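Local coordinates for uncharacterized protein (Legionella pneumophila subsp. pneumophila str. Philadelphia 1, PDB 4RXV) that is of unknown function but carries, in this N-terminal fragment, a RavJ peptidase domain of clan CA and so probably belongs among the papain-like cysteine peptidases, at residues 122-127 and 143-148; 168-173 and 184-189. One frame throughout, in Å; residues are numbered along the deposited sequence. Where two conformers were deposited one is given.

Both contacts are largely buried and build on the same antiparallel sheet. Contact 1 pairs strands 123-133 and 136-146 of a hairpin, its centre about 14 Å from the centre of the chain, and ends at the surface in a salt bridge. Contact 2, its centre about 8 Å from that of the chain, lays the 184-189 loop along strand 168-170, the next strand of the sheet. The two meet where Leu144 N probably donates to Leu168 O at 2.9 Å and where Leu143 CD2 packs on Ile169 CG1. Contact 1 is regular pairing with a charged finish; contact 2 is bulged, its backbone hydrogen-bonded and its side-chain contacts apolar, and runs into a helix cap at Asp171.

Contact 1: residues 122-127 and 143-148; sequences QYDVAV and LLVPKG
The open end of the antiparallel hairpin 123-133/136-146 sets Asp124 beside Val145 and Ala126 beside Leu143 as hydrogen-bonded pairs. Asp124 N gives to Val145 O at 2.8 Å, and Val145 N returns a bond to Asp124 O. Leu143 N reaches Ala126 O at 2.8 Å in a nearly straight bond (173° at the hydrogen), matched by Ala126 N to Leu143 O. Between these pairs lies the non-hydrogen-bonded pair Val125-Leu144, whose side chains run side by side, CG2 of Val125 4.1 Å from CD2 of Leu144. Leu144 also packs on the Tyr123 ring: its CB sits over one ring face, 4.2 Å from the centroid in a CH-pi contact, while its CD2 touches Tyr123 CB. The tyrosine reaches this place with CG turned beside its own backbone N (chi1 -69°), and the two side chains cross at about a right angle. Val145 C lies at the ring edge, in plane. These are the two central strands of the four-stranded antiparallel sheet, and the face bearing Val125 and Leu144 is covered by helix 105-114, with helix 6-14 adding Ile9 against Tyr123 and Leu144. The face bearing Asp124 is apolar farther along, where Ala126 and Leu143 lie, and Asp124 CB touches Val145 CG2; the carboxylate end turns to Lys147. Lys147, bent at chi2 (-69°), runs its CG past Gln122 O at 3.5 Å and its CD past Asp124 OD1, then forms a salt bridge from NZ to that oxygen, 3.1 Å away and met from above the carboxylate plane. Lys147 NZ also donates to a water at 2.8 Å, which in turn gives a weak bond to Tyr123 O; Arg120 O is a further weak partner of NZ. Nearby, the last backbone link, Lys147 N to Gln122 O, is stretched and weak.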
loop_
_atom_site.group_PDB
_atom_site.type_symbol
_atom_site.label_atom_id
_atom_site.label_comp_id
_atom_site.label_asym_id
_atom_site.label_seq_id
_atom_site.Cartn_x
_atom_site.Cartn_y
_atom_site.Cartn_z
ATOM N N GLN A 122 14.276 -12.804 0.056
ATOM C CA GLN A 122 13.310 -13.694 0.683
ATOM C C GLN A 122 11.955 -13.734 -0.035
ATOM O O GLN A 122 11.313 -14.790 -0.061
ATOM C CB GLN A 122 13.127 -13.287 2.146
ATOM C CG GLN A 122 12.146 -14.110 2.978
ATOM C CD GLN A 122 12.593 -15.541 3.248
ATOM O OE1 GLN A 122 13.535 -16.050 2.652
ATOM N NE2 GLN A 122 11.918 -16.183 4.188
ATOM N N TYR A 123 11.527 -12.610 -0.616
ATOM C CA TYR A 123 10.226 -12.506 -1.233
ATOM C C TYR A 123 10.327 -11.844 -2.588
ATOM O O TYR A 123 11.169 -10.987 -2.801
ATOM C CB TYR A 123 9.287 -11.652 -0.356
ATOM C CG TYR A 123 8.884 -12.272 0.958
ATOM C CD1 TYR A 123 7.909 -13.247 1.008
ATOM C CD2 TYR A 123 9.456 -11.880 2.151
ATOM C CE1 TYR A 123 7.523 -13.814 2.218
ATOM C CE2 TYR A 123 9.089 -12.454 3.351
ATOM C CZ TYR A 123 8.126 -13.423 3.379
ATOM O OH TYR A 123 7.787 -13.971 4.594
ATOM N N ASP A 124 9.408 -12.217 -3.471
ATOM C CA ASP A 124 9.075 -11.409 -4.633
ATOM C C ASP A 124 7.898 -10.500 -4.254
ATOM O O ASP A 124 7.161 -10.778 -3.299
ATOM C CB ASP A 124 8.701 -12.302 -5.822
ATOM C CG ASP A 124 9.824 -13.218 -6.259
ATOM O OD1 ASP A 124 10.943 -12.721 -6.463
ATOM O OD2 ASP A 124 9.572 -14.433 -6.461
ATOM N N VAL A 125 7.731 -9.399 -4.994
ATOM C CA VAL A 125 6.682 -8.422 -4.718
ATOM C C VAL A 125 5.722 -8.428 -5.881
ATOM O O VAL A 125 6.141 -8.498 -7.038
ATOM C CB VAL A 125 7.289 -7.024 -4.507
ATOM C CG1 VAL A 125 6.198 -5.987 -4.298
ATOM C CG2 VAL A 125 8.205 -7.026 -3.301
ATOM N N ALA A 126 4.431 -8.360 -5.589
ATOM C CA ALA A 126 3.430 -8.224 -6.635
ATOM C C ALA A 126 2.444 -7.143 -6.240
ATOM O O ALA A 126 2.270 -6.844 -5.055
ATOM C CB ALA A 126 2.704 -9.529 -6.886
ATOM N N VAL A 127 1.794 -6.566 -7.229
ATOM C CA VAL A 127 0.700 -5.617 -6.987
ATOM C C VAL A 127 -0.500 -6.107 -7.764
ATOM O O VAL A 127 -0.383 -6.441 -8.958
ATOM C CB VAL A 127 1.089 -4.181 -7.394
ATOM C CG1 VAL A 127 -0.074 -3.209 -7.120
ATOM C CG2 VAL A 127 2.338 -3.740 -6.657
ATOM N N LEU A 143 1.479 -7.609 -2.481
ATOM C CA LEU A 143 1.771 -8.938 -1.959
ATOM C C LEU A 143 3.267 -9.164 -1.849
ATOM O O LEU A 143 4.045 -8.723 -2.691
ATOM C CB LEU A 143 1.220 -10.056 -2.846
ATOM C CG LEU A 143 -0.266 -10.006 -3.181
ATOM C CD1 LEU A 143 -0.595 -11.156 -4.153
ATOM C CD2 LEU A 143 -1.113 -10.068 -1.939
ATOM N N LEU A 144 3.632 -9.894 -0.808
ATOM C CA LEU A 144 4.936 -10.542 -0.688
ATOM C C LEU A 144 4.746 -12.027 -0.914
ATOM O O LEU A 144 4.007 -12.666 -0.175
ATOM C CB LEU A 144 5.526 -10.297 0.700
ATOM C CG LEU A 144 5.907 -8.842 0.982
ATOM C CD1 LEU A 144 5.970 -8.576 2.481
ATOM C CD2 LEU A 144 7.222 -8.501 0.346
ATOM N N VAL A 145 5.347 -12.568 -1.972
ATOM C CA VAL A 145 5.212 -13.992 -2.259
ATOM C C VAL A 145 6.564 -14.662 -2.084
ATOM O O VAL A 145 7.584 -14.100 -2.428
ATOM C CB VAL A 145 4.627 -14.265 -3.670
ATOM C CG1 VAL A 145 3.190 -13.721 -3.757
ATOM C CG2 VAL A 145 5.495 -13.690 -4.769
ATOM N N PRO A 146 6.583 -15.868 -1.516
ATOM C CA PRO A 146 7.864 -16.539 -1.352
ATOM C C PRO A 146 8.560 -16.723 -2.693
ATOM O O PRO A 146 7.931 -16.962 -3.714
ATOM C CB PRO A 146 7.473 -17.875 -0.720
ATOM C CG PRO A 146 6.216 -17.571 0.018
ATOM C CD PRO A 146 5.493 -16.607 -0.857
ATOM N N LYS A 147 9.875 -16.566 -2.682
ATOM C CA LYS A 147 10.681 -16.728 -3.882
ATOM C C LYS A 147 10.323 -17.999 -4.616
ATOM O O LYS A 147 10.279 -19.065 -3.999
ATOM C CB LYS A 147 12.148 -16.837 -3.477
ATOM C CG LYS A 147 12.778 -15.542 -3.119
ATOM C CD LYS A 147 12.919 -14.679 -4.330
ATOM C CE LYS A 147 13.744 -13.472 -4.018
ATOM N NZ LYS A 147 13.785 -12.583 -5.186
ATOM N N GLY A 148 10.136 -17.907 -5.934
ATOM C CA GLY A 148 9.832 -19.078 -6.737
ATOM C C GLY A 148 8.430 -18.990 -7.292
ATOM O O GLY A 148 8.103 -19.594 -8.311
HETATM O O HOH W 1 11.111 -17.283 0.417
HETATM O O HOH W 2 13.171 -9.819 -5.303
#

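Contact 2: residues 168-173 and 184-189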
loop_
_atom_site.group_PDB
_atom_site.type_symbol
_atom_site.label_atom_id
_atom_site.label_comp_id
_atom_site.label_asym_id
_atom_site.label_seq_id
_atom_site.Cartn_x
_atom_site.Cartn_y
_atom_site.Cartn_z
ATOM N N LEU A 168 2.099 -12.920 1.974
ATOM C CA LEU A 168 1.696 -11.876 2.909
ATOM C C LEU A 168 1.069 -10.693 2.173
ATOM O O LEU A 168 1.518 -10.286 1.109
ATOM C CB LEU A 168 2.885 -11.373 3.709
ATOM C CG LEU A 168 3.584 -12.434 4.552
ATOM C CD1 LEU A 168 4.898 -11.904 5.101
ATOM C CD2 LEU A 168 2.697 -12.896 5.708
ATOM N N ILE A 169 -0.004 -10.176 2.749
ATOM C CA ILE A 169 -0.755 -9.065 2.196
ATOM C C ILE A 169 -0.276 -7.760 2.830
ATOM O O ILE A 169 -0.028 -7.711 4.052
ATOM C CB ILE A 169 -2.266 -9.300 2.455
ATOM C CG1 ILE A 169 -2.749 -10.466 1.578
ATOM C CG2 ILE A 169 -3.114 -8.065 2.226
ATOM C CD1 ILE A 169 -3.921 -11.195 2.166
ATOM N N VAL A 170 -0.231 -6.698 2.041
ATOM C CA VAL A 170 0.195 -5.379 2.485
ATOM C C VAL A 170 -0.797 -4.355 1.897
ATOM O O VAL A 170 -0.839 -4.132 0.689
ATOM C CB VAL A 170 1.648 -5.075 2.089
ATOM C CG1 VAL A 170 2.040 -3.726 2.656
ATOM C CG2 VAL A 170 2.583 -6.189 2.578
ATOM N N ASP A 171 -1.555 -3.718 2.783
ATOM C CA ASP A 171 -2.657 -2.858 2.399
ATOM C C ASP A 171 -2.626 -1.578 3.241
ATOM O O ASP A 171 -3.331 -1.471 4.260
ATOM C CB ASP A 171 -3.975 -3.608 2.566
ATOM C CG ASP A 171 -5.163 -2.860 1.985
ATOM O OD1 ASP A 171 -5.053 -1.646 1.656
ATOM O OD2 ASP A 171 -6.231 -3.506 1.854
ATOM N N PRO A 172 -1.824 -0.589 2.836
ATOM C CA PRO A 172 -1.760 0.649 3.613
ATOM C C PRO A 172 -3.087 1.412 3.665
ATOM O O PRO A 172 -3.380 2.065 4.665
ATOM C CB PRO A 172 -0.684 1.463 2.896
ATOM C CG PRO A 172 -0.618 0.886 1.508
ATOM C CD PRO A 172 -0.873 -0.584 1.705
ATOM N N TRP A 173 -3.905 1.322 2.615
ATOM C CA TRP A 173 -5.225 1.949 2.650
ATOM C C TRP A 173 -6.070 1.427 3.798
ATOM O O TRP A 173 -6.753 2.215 4.458
ATOM C CB TRP A 173 -5.923 1.789 1.307
ATOM C CG TRP A 173 -7.230 2.500 1.156
ATOM C CD1 TRP A 173 -7.431 3.817 0.828
ATOM C CD2 TRP A 173 -8.527 1.914 1.243
ATOM N NE1 TRP A 173 -8.775 4.065 0.693
ATOM C CE2 TRP A 173 -9.469 2.915 0.946
ATOM C CE3 TRP A 173 -8.979 0.630 1.513
ATOM C CZ2 TRP A 173 -10.861 2.672 0.927
ATOM C CZ3 TRP A 173 -10.363 0.380 1.503
ATOM C CH2 TRP A 173 -11.279 1.402 1.204
ATOM N N ALA A 184 -3.456 -5.743 8.194
ATOM C CA ALA A 184 -3.152 -5.045 6.944
ATOM C C ALA A 184 -1.704 -5.028 6.512
ATOM O O ALA A 184 -1.459 -4.890 5.322
ATOM C CB ALA A 184 -3.645 -3.611 7.044
ATOM N N LEU A 185 -0.747 -5.075 7.423
ATOM C CA LEU A 185 0.660 -4.840 7.077
ATOM C C LEU A 185 1.476 -6.128 7.249
ATOM O O LEU A 185 1.992 -6.424 8.336
ATOM C CB LEU A 185 1.255 -3.695 7.893
ATOM C CG LEU A 185 0.564 -2.331 7.715
ATOM C CD1 LEU A 185 1.213 -1.269 8.572
ATOM C CD2 LEU A 185 0.533 -1.890 6.235
ATOM N N ALA A 186 1.621 -6.862 6.141
ATOM C CA ALA A 186 2.415 -8.077 6.031
ATOM C C ALA A 186 1.817 -9.200 6.867
ATOM O O ALA A 186 2.447 -9.719 7.797
ATOM C CB ALA A 186 3.867 -7.818 6.363
ATOM N N ILE A 187 0.580 -9.563 6.524
ATOM C CA ILE A 187 -0.167 -10.572 7.254
ATOM C C ILE A 187 -0.786 -11.594 6.304
ATOM O O ILE A 187 -1.026 -11.315 5.132
ATOM C CB ILE A 187 -1.281 -9.936 8.183
ATOM C CG1 ILE A 187 -2.601 -9.510 7.463
ATOM C CG2 ILE A 187 -0.713 -8.799 9.019
ATOM C CD1 ILE A 187 -2.503 -8.494 6.414
ATOM N N PRO A 188 -1.034 -12.803 6.797
ATOM C CA PRO A 188 -1.718 -13.799 5.971
ATOM C C PRO A 188 -3.174 -13.462 5.729
ATOM O O PRO A 188 -3.787 -12.697 6.480
ATOM C CB PRO A 188 -1.583 -15.093 6.778
ATOM C CG PRO A 188 -1.404 -14.628 8.179
ATOM C CD PRO A 188 -0.711 -13.319 8.138
ATOM N N LYS A 189 -3.761 -14.063 4.695
ATOM C CA LYS A 189 -5.130 -13.744 4.323
ATOM C C LYS A 189 -6.138 -13.944 5.439
ATOM O O LYS A 189 -7.092 -13.194 5.525
ATOM C CB LYS A 189 -5.553 -14.527 3.079
ATOM C CG LYS A 189 -5.611 -16.027 3.245
ATOM C CD LYS A 189 -6.069 -16.697 1.955
ATOM C CE LYS A 189 -6.429 -18.160 2.164
ATOM N NZ LYS A 189 -5.292 -18.937 2.727
#
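Ile169 and Ile187 pair antiparallel across a G1 beta bulge, in which Ala186 and Ile187 together face Ile169 and Ala186 takes a positive phi of 67°. Ile169 N gives an almost straight bond to Ile187 O at 2.8 Å. Ile169 O has two donors: Ile187 N, 3.1 Å away in the carbonyl plane on a lone pair, and Ala186 N, whose bond is bent and weak. From the Ile169 backbone outward, CB meets Ile187 CD1 at 4.0 Å and also the carbonyl oxygen of Ile187; CG1, placed beside the backbone N (chi1 -70°), passes the same oxygen; CD1 ends against Lys189, 3.6 Å from CA and in contact with CB, crossing the lysine at a slant. Ile141 and Leu143 of strand 136-146 also touch Ile169. Beside Ala186, Val170 puts CG2 3.8 Å from the alanine's N, and Leu168 lays CD2 along the Ala186-Pro188 backbone. Past the bulge Asp171 is the N-cap of helix 172-176, OD1 accepting from Ala174 N. Its OD2 bonds His139 NE2, a pairing that resembles the His-Asn/Asp pair of papain-like peptidases, though no catalytic role is established here. The loop also pairs with Asp171: Asp171 N donates to Ala184 O at 2.8 Å, and Ala184 CB rests 3.5 Å from Asp171 O.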